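Local coordinates for acetyl-CoA acetyltransferase (Mycobacterium smegmatis, PDB 4EGV), which probably acts as an acyltransferase, being a monomeric thiolase-like protein that carries an additional C-terminal domain, at residues Ile472-Leu477 with Arg482-Thr487; Ala504-Thr509 with Asn515-Ala520. One frame throughout, in Å; residues are numbered along the deposited sequence.

Contact 1: residues Ile472-Leu477 with Arg482-Thr487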
ATOM      1  N   ILE A 472       9.227 -22.001   4.586  1.00 40.14           N
ATOM      2  CA  ILE A 472       7.991 -21.828   5.318  1.00 40.91           C
ATOM      3  C   ILE A 472       6.892 -22.323   4.412  1.00 41.52           C
ATOM      4  O   ILE A 472       6.837 -21.983   3.225  1.00 41.34           O
ATOM      5  CB  ILE A 472       7.707 -20.362   5.630  1.00 41.10           C
ATOM      6  CG1 ILE A 472       8.978 -19.623   6.120  1.00 42.17           C
ATOM      7  CG2 ILE A 472       6.497 -20.245   6.528  1.00 40.31           C
ATOM      8  CD1 ILE A 472       9.245 -19.613   7.587  1.00 41.41           C
ATOM      9  N   ILE A 473       6.021 -23.140   4.974  1.00 42.24           N
ATOM     10  CA  ILE A 473       4.976 -23.763   4.203  1.00 43.04           C
ATOM     11  C   ILE A 473       3.611 -23.479   4.834  1.00 43.38           C
ATOM     12  O   ILE A 473       3.461 -23.522   6.049  1.00 43.20           O
ATOM     13  CB  ILE A 473       5.245 -25.291   4.078  1.00 43.21           C
ATOM     14  CG1 ILE A 473       6.608 -25.533   3.443  1.00 43.36           C
ATOM     15  CG2 ILE A 473       4.119 -26.017   3.295  1.00 43.65           C
ATOM     16  CD1 ILE A 473       6.864 -26.958   3.036  1.00 44.05           C
ATOM     17  N   ILE A 474       2.626 -23.159   4.000  1.00 44.14           N
ATOM     18  CA  ILE A 474       1.228 -23.316   4.381  1.00 44.80           C
ATOM     19  C   ILE A 474       0.720 -24.555   3.676  1.00 45.79           C
ATOM     20  O   ILE A 474       0.827 -24.673   2.465  1.00 45.11           O
ATOM     21  CB  ILE A 474       0.375 -22.109   3.990  1.00 44.80           C
ATOM     22  CG1 ILE A 474       0.751 -20.871   4.804  1.00 43.23           C
ATOM     23  CG2 ILE A 474      -1.107 -22.414   4.173  1.00 44.45           C
ATOM     24  CD1 ILE A 474       0.388 -19.589   4.151  1.00 38.84           C
ATOM     25  N   GLY A 475       0.130 -25.436   4.444  1.00 47.32           N
ATOM     26  CA  GLY A 475      -0.383 -26.678   3.929  1.00 50.20           C
ATOM     27  C   GLY A 475      -1.836 -26.951   4.170  1.00 51.97           C
ATOM     28  O   GLY A 475      -2.519 -26.216   4.802  1.00 51.87           O
ATOM     29  N   ARG A 476      -2.296 -28.041   3.623  1.00 54.26           N
ATOM     30  CA  ARG A 476      -3.665 -28.426   3.726  1.00 56.41           C
ATOM     31  C   ARG A 476      -3.591 -29.798   4.273  1.00 57.96           C
ATOM     32  O   ARG A 476      -2.682 -30.510   3.966  1.00 58.71           O
ATOM     33  CB  ARG A 476      -4.215 -28.585   2.335  1.00 56.36           C
ATOM     34  CG  ARG A 476      -5.125 -27.555   1.823  1.00 56.34           C
ATOM     35  CD  ARG A 476      -5.792 -26.717   2.835  1.00 55.43           C
ATOM     36  NE  ARG A 476      -6.255 -25.552   2.128  1.00 56.04           N
ATOM     37  CZ  ARG A 476      -7.512 -25.208   1.991  1.00 55.71           C
ATOM     38  NH1 ARG A 476      -8.454 -25.902   2.576  1.00 56.34           N
ATOM     39  NH2 ARG A 476      -7.820 -24.169   1.281  1.00 53.42           N
ATOM     40  N   LEU A 477      -4.571 -30.235   5.028  1.00 59.33           N
ATOM     41  CA  LEU A 477      -4.653 -31.659   5.300  1.00 60.82           C
ATOM     42  C   LEU A 477      -5.691 -32.400   4.453  1.00 62.01           C
ATOM     43  O   LEU A 477      -6.190 -31.892   3.468  1.00 62.05           O
ATOM     44  CB  LEU A 477      -4.926 -31.899   6.757  1.00 60.02           C
ATOM     45  CG  LEU A 477      -3.787 -31.494   7.636  1.00 59.40           C
ATOM     46  CD1 LEU A 477      -4.311 -31.377   8.985  1.00 58.68           C
ATOM     47  CD2 LEU A 477      -2.751 -32.527   7.577  1.00 59.03           C
ATOM     48  N   ARG A 482      -6.077 -25.696   7.145  1.00 54.03           N
ATOM     49  CA  ARG A 482      -4.682 -25.252   6.912  1.00 52.46           C
ATOM     50  C   ARG A 482      -3.785 -25.326   8.154  1.00 51.67           C
ATOM     51  O   ARG A 482      -4.252 -25.362   9.301  1.00 51.24           O
ATOM     52  CB  ARG A 482      -4.645 -23.820   6.379  1.00 52.39           C
ATOM     53  CG  ARG A 482      -4.950 -23.662   4.894  1.00 51.70           C
ATOM     54  CD  ARG A 482      -5.048 -22.193   4.555  1.00 49.67           C
ATOM     55  NE  ARG A 482      -5.489 -21.962   3.194  1.00 47.89           N
ATOM     56  CZ  ARG A 482      -6.167 -20.889   2.770  1.00 46.50           C
ATOM     57  NH1 ARG A 482      -6.536 -19.913   3.583  1.00 45.12           N
ATOM     58  NH2 ARG A 482      -6.489 -20.790   1.497  1.00 45.49           N
ATOM     59  N   PHE A 483      -2.486 -25.338   7.897  1.00 50.70           N
ATOM     60  CA  PHE A 483      -1.468 -25.256   8.941  1.00 49.96           C
ATOM     61  C   PHE A 483      -0.219 -24.580   8.377  1.00 49.58           C
ATOM     62  O   PHE A 483      -0.063 -24.420   7.165  1.00 49.22           O
ATOM     63  CB  PHE A 483      -1.103 -26.654   9.487  1.00 49.74           C
ATOM     64  CG  PHE A 483      -0.466 -27.563   8.457  1.00 48.74           C
ATOM     65  CD1 PHE A 483       0.915 -27.625   8.320  1.00 47.91           C
ATOM     66  CD2 PHE A 483      -1.260 -28.342   7.607  1.00 47.30           C
ATOM     67  CE1 PHE A 483       1.494 -28.454   7.346  1.00 48.15           C
ATOM     68  CE2 PHE A 483      -0.705 -29.168   6.639  1.00 46.96           C
ATOM     69  CZ  PHE A 483       0.662 -29.238   6.501  1.00 47.78           C
ATOM     70  N   LEU A 484       0.679 -24.225   9.282  1.00 49.30           N
ATOM     71  CA  LEU A 484       1.985 -23.678   8.954  1.00 48.89           C
ATOM     72  C   LEU A 484       3.093 -24.671   9.318  1.00 49.00           C
ATOM     73  O   LEU A 484       2.951 -25.442  10.264  1.00 48.45           O
ATOM     74  CB  LEU A 484       2.190 -22.360   9.715  1.00 48.65           C
ATOM     75  CG  LEU A 484       1.678 -21.075   9.102  1.00 47.25           C
ATOM     76  CD1 LEU A 484       1.690 -20.036  10.146  1.00 46.00           C
ATOM     77  CD2 LEU A 484       2.601 -20.740   7.977  1.00 46.80           C
ATOM     78  N   ALA A 485       4.186 -24.650   8.563  1.00 49.48           N
ATOM     79  CA  ALA A 485       5.356 -25.435   8.926  1.00 50.28           C
ATOM     80  C   ALA A 485       6.667 -24.786   8.488  1.00 51.27           C
ATOM     81  O   ALA A 485       6.737 -24.067   7.479  1.00 51.26           O
ATOM     82  CB  ALA A 485       5.250 -26.845   8.399  1.00 49.86           C
ATOM     83  N   LYS A 486       7.700 -25.046   9.280  1.00 52.43           N
ATOM     84  CA  LYS A 486       9.034 -24.562   9.030  1.00 53.63           C
ATOM     85  C   LYS A 486       9.915 -25.776   8.728  1.00 53.82           C
ATOM     86  O   LYS A 486       9.683 -26.857   9.250  1.00 53.64           O
ATOM     87  CB  LYS A 486       9.531 -23.859  10.279  1.00 54.14           C
ATOM     88  CG  LYS A 486      10.742 -22.971  10.054  1.00 57.47           C
ATOM     89  CD  LYS A 486      11.802 -23.118  11.169  1.00 62.34           C
ATOM     90  CE  LYS A 486      11.880 -21.879  12.054  1.00 64.95           C
ATOM     91  NZ  LYS A 486      12.276 -22.206  13.442  1.00 65.77           N
ATOM     92  N   THR A 487      10.939 -25.602   7.907  1.00 54.19           N
ATOM     93  CA  THR A 487      11.733 -26.737   7.442  1.00 54.36           C
ATOM     94  C   THR A 487      13.180 -26.356   7.072  1.00 54.62           C
ATOM     95  O   THR A 487      13.442 -25.352   6.385  1.00 54.17           O
ATOM     96  CB  THR A 487      10.994 -27.546   6.273  1.00 54.42           C
ATOM     97  OG1 THR A 487      11.657 -28.785   6.011  1.00 53.54           O
ATOM     98  CG2 THR A 487      10.935 -26.775   4.977  1.00 54.55           C
TER
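Ile473 and Ala485 exchange two backbone hydrogen bonds, and Gly475 and Phe483 two more, which defines 472-477 and 482-487 as an antiparallel β-hairpin. Its strand axes run at 152°, and it lies in the additional C-terminal domain, consistent with an OB fold. Arg482 can be traced outward. Arg482 CB passes Gly475 O at 3.6 Å; Arg482 CG lies 3.5 Å from Gly475 O and 3.6 Å from Arg476 NE. Arg482 CD meets Ile474 CG2 at 4.0 Å, and Arg482 NE lies 3.7 Å from Arg476 NH2. From CG to NE the Arg482 chain is extended (chi3 -173°), which carries the guanidinium past that of Arg476. The two NH2 atoms are 3.6 Å apart, with the planes nearly perpendicular. Glu458 OE1, in a salt bridge with NE of both arginines, would offset their like charges, and Arg482 NH1 is hydrogen-bonded to the carbonyls of Leu308 and Arg310. Further along this face Ile474 and Leu484 lie side by side, with CG1 3.7 Å from CD2. Phe483 and Ile473 point to the other face, where Leu477 CG nears the ring at CE2. Gly475 CA covers one face of that ring, 4.0 Å from its centroid and 23° off the normal.

Contact 2: residues Ala504-Thr509 with Asn515-Ala520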
ATOM      1  N   ALA A 504       2.645 -30.890  -3.454  1.00 65.36           N
ATOM      2  CA  ALA A 504       3.480 -32.002  -3.098  1.00 64.64           C
ATOM      3  C   ALA A 504       3.144 -32.519  -1.740  1.00 64.22           C
ATOM      4  O   ALA A 504       2.795 -31.759  -0.879  1.00 63.86           O
ATOM      5  CB  ALA A 504       4.876 -31.584  -3.130  1.00 64.53           C
ATOM      6  N   LYS A 505       3.266 -33.827  -1.557  1.00 63.92           N
ATOM      7  CA  LYS A 505       2.901 -34.454  -0.295  1.00 63.36           C
ATOM      8  C   LYS A 505       4.055 -34.348   0.683  1.00 62.14           C
ATOM      9  O   LYS A 505       5.214 -34.561   0.333  1.00 61.50           O
ATOM     10  CB  LYS A 505       2.527 -35.928  -0.524  1.00 64.06           C
ATOM     11  CG  LYS A 505       1.150 -36.181  -1.190  1.00 66.17           C
ATOM     12  CD  LYS A 505      -0.017 -36.056  -0.149  1.00 70.00           C
ATOM     13  CE  LYS A 505      -1.347 -36.714  -0.596  1.00 70.97           C
ATOM     14  NZ  LYS A 505      -1.691 -36.387  -2.002  1.00 70.89           N
ATOM     15  N   ILE A 506       3.719 -33.988   1.907  1.00 61.27           N
ATOM     16  CA  ILE A 506       4.691 -33.817   2.977  1.00 60.66           C
ATOM     17  C   ILE A 506       4.149 -34.402   4.272  1.00 60.46           C
ATOM     18  O   ILE A 506       2.934 -34.576   4.431  1.00 60.24           O
ATOM     19  CB  ILE A 506       5.022 -32.310   3.237  1.00 60.82           C
ATOM     20  CG1 ILE A 506       3.750 -31.446   3.262  1.00 60.08           C
ATOM     21  CG2 ILE A 506       6.041 -31.800   2.236  1.00 60.42           C
ATOM     22  CD1 ILE A 506       3.721 -30.474   4.376  1.00 58.58           C
ATOM     23  N   VAL A 507       5.048 -34.691   5.204  1.00 60.28           N
ATOM     24  CA  VAL A 507       4.650 -35.178   6.523  1.00 60.55           C
ATOM     25  C   VAL A 507       5.026 -34.108   7.562  1.00 60.04           C
ATOM     26  O   VAL A 507       6.170 -33.693   7.637  1.00 59.99           O
ATOM     27  CB  VAL A 507       5.181 -36.674   6.824  1.00 60.70           C
ATOM     28  CG1 VAL A 507       6.562 -36.708   7.431  1.00 61.50           C
ATOM     29  CG2 VAL A 507       4.228 -37.454   7.734  1.00 61.08           C
ATOM     30  N   VAL A 508       4.041 -33.639   8.318  1.00 59.83           N
ATOM     31  CA  VAL A 508       4.227 -32.583   9.312  1.00 59.77           C
ATOM     32  C   VAL A 508       4.152 -33.199  10.717  1.00 60.13           C
ATOM     33  O   VAL A 508       3.286 -34.025  10.992  1.00 59.91           O
ATOM     34  CB  VAL A 508       3.193 -31.396   9.096  1.00 59.65           C
ATOM     35  CG1 VAL A 508       1.764 -31.899   8.997  1.00 59.56           C
ATOM     36  CG2 VAL A 508       3.264 -30.360  10.171  1.00 59.09           C
ATOM     37  N   THR A 509       5.086 -32.812  11.589  1.00 60.86           N
ATOM     38  CA  THR A 509       5.109 -33.227  13.016  1.00 61.29           C
ATOM     39  C   THR A 509       4.914 -32.025  13.936  1.00 61.46           C
ATOM     40  O   THR A 509       5.671 -31.081  13.846  1.00 61.35           O
ATOM     41  CB  THR A 509       6.478 -33.855  13.406  1.00 61.49           C
ATOM     42  OG1 THR A 509       7.101 -34.419  12.251  1.00 60.37           O
ATOM     43  CG2 THR A 509       6.311 -34.938  14.506  1.00 62.18           C
ATOM     44  N   ASN A 515       6.035 -26.297  13.945  1.00 63.37           N
ATOM     45  CA  ASN A 515       5.748 -27.582  13.361  1.00 62.69           C
ATOM     46  C   ASN A 515       6.764 -27.774  12.290  1.00 62.72           C
ATOM     47  O   ASN A 515       7.068 -26.852  11.636  1.00 63.79           O
ATOM     48  CB  ASN A 515       4.381 -27.567  12.697  1.00 62.46           C
ATOM     49  CG  ASN A 515       3.284 -27.235  13.617  1.00 60.50           C
ATOM     50  OD1 ASN A 515       3.299 -27.548  14.772  1.00 58.58           O
ATOM     51  ND2 ASN A 515       2.305 -26.605  13.091  1.00 58.74           N
ATOM     52  N   ARG A 516       7.305 -28.950  12.095  1.00 61.96           N
ATOM     53  CA  ARG A 516       8.400 -29.092  11.163  1.00 61.61           C
ATOM     54  C   ARG A 516       7.895 -29.953  10.046  1.00 60.61           C
ATOM     55  O   ARG A 516       6.862 -30.517  10.186  1.00 59.99           O
ATOM     56  CB  ARG A 516       9.600 -29.736  11.865  1.00 61.85           C
ATOM     57  CG  ARG A 516      10.811 -28.827  12.076  1.00 63.48           C
ATOM     58  CD  ARG A 516      10.796 -28.126  13.428  1.00 66.04           C
ATOM     59  NE  ARG A 516      12.109 -27.807  14.002  1.00 65.97           N
ATOM     60  CZ  ARG A 516      12.523 -28.240  15.190  1.00 65.12           C
ATOM     61  NH1 ARG A 516      11.765 -29.032  15.900  1.00 63.35           N
ATOM     62  NH2 ARG A 516      13.700 -27.906  15.659  1.00 63.16           N
ATOM     63  N   ALA A 517       8.602 -30.058   8.940  1.00 60.05           N
ATOM     64  CA  ALA A 517       8.108 -30.833   7.826  1.00 59.66           C
ATOM     65  C   ALA A 517       9.209 -31.469   7.024  1.00 59.63           C
ATOM     66  O   ALA A 517      10.345 -31.133   7.174  1.00 59.28           O
ATOM     67  CB  ALA A 517       7.269 -30.004   6.961  1.00 59.30           C
ATOM     68  N   VAL A 518       8.838 -32.412   6.173  1.00 59.72           N
ATOM     69  CA  VAL A 518       9.785 -33.181   5.385  1.00 59.83           C
ATOM     70  C   VAL A 518       8.978 -33.914   4.316  1.00 59.93           C
ATOM     71  O   VAL A 518       7.805 -33.982   4.458  1.00 59.98           O
ATOM     72  CB  VAL A 518      10.649 -34.062   6.330  1.00 59.95           C
ATOM     73  CG1 VAL A 518       9.834 -35.088   7.022  1.00 59.97           C
ATOM     74  CG2 VAL A 518      11.750 -34.704   5.610  1.00 59.34           C
ATOM     75  N   LEU A 519       9.574 -34.395   3.231  1.00 60.77           N
ATOM     76  CA  LEU A 519       8.841 -35.023   2.102  1.00 61.52           C
ATOM     77  C   LEU A 519       8.155 -36.377   2.428  1.00 61.82           C
ATOM     78  O   LEU A 519       8.421 -36.973   3.457  1.00 61.71           O
ATOM     79  CB  LEU A 519       9.768 -35.175   0.895  1.00 61.64           C
ATOM     80  CG  LEU A 519       9.812 -34.012  -0.101  1.00 62.02           C
ATOM     81  CD1 LEU A 519      10.840 -34.164  -1.210  1.00 62.05           C
ATOM     82  CD2 LEU A 519       8.461 -33.595  -0.644  1.00 61.76           C
ATOM     83  N   ALA A 520       7.267 -36.854   1.560  1.00 62.52           N
ATOM     84  CA  ALA A 520       6.548 -38.135   1.783  1.00 63.16           C
ATOM     85  C   ALA A 520       6.736 -39.152   0.658  1.00 63.45           C
ATOM     86  O   ALA A 520       7.723 -39.874   0.603  1.00 63.31           O
ATOM     87  CB  ALA A 520       5.061 -37.889   1.998  1.00 63.05           C
TER
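Val507 N donates to Val518 O at 2.9 Å, an almost straight bond (168° at the hydrogen) that comes in nearly along the C=O axis. It belongs to an antiparallel β-hairpin formed by the final two strands of the C-terminal domain, whose family and topology are consistent with an OB fold. Near the turn, Thr509 and Arg516 exchange a reciprocal pair of backbone bonds, each 3.2 Å between N and O. Toward the C terminus the pairing loosens: the return bond from Val518 N to Val507 O is weak, as is that from Ala520 N to Lys505 O. Side chains divide between two faces. On the more exposed one, Val507 and Val518 stand side by side, their CG1 atoms 3.7 Å apart. Val508 and Ala517 lie on the buried face, where Val508 CG2, anti to the backbone N, turns to Asn515 CB at 3.9 Å. Asn515 ND2 donates hydrogen bonds to the carbonyls of Leu484 and Glu449, and Asn515 OD1 accepts one from Gly511 N within the turn. At the non-hydrogen-bonded pair Ile506-Leu519 the side chains diverge and cross at about a right angle, with Ile506 CG2 4.2 Å from Leu519 CD2.

In the fold
From the N terminus, the thiolase-fold body precedes both contacts, which follow in series with neither enclosing the other. Strand 453-463 leads into 470-476; contact 1 closes the four residues between 472-477 and 482-487. Helix 490-498 follows, and contact 2 closes the five residues between 504-509 and 515-520. Strand 453-463 pairs with both 470-476 and 505-509, placing the two hairpins in one sheet. The outer edges also meet, at 482-487 and 515-520: Lys486 N lies 3.0 Å from Asn515 O and Thr487 OG1 2.9 Å from Ala517 O, both probable hydrogen bonds, consistent with closure of an OB-type barrel. Leu492 of the intervening helix touches Ile473 and Thr487 of contact 1 and Ile506, Ala517 and Leu519 of contact 2.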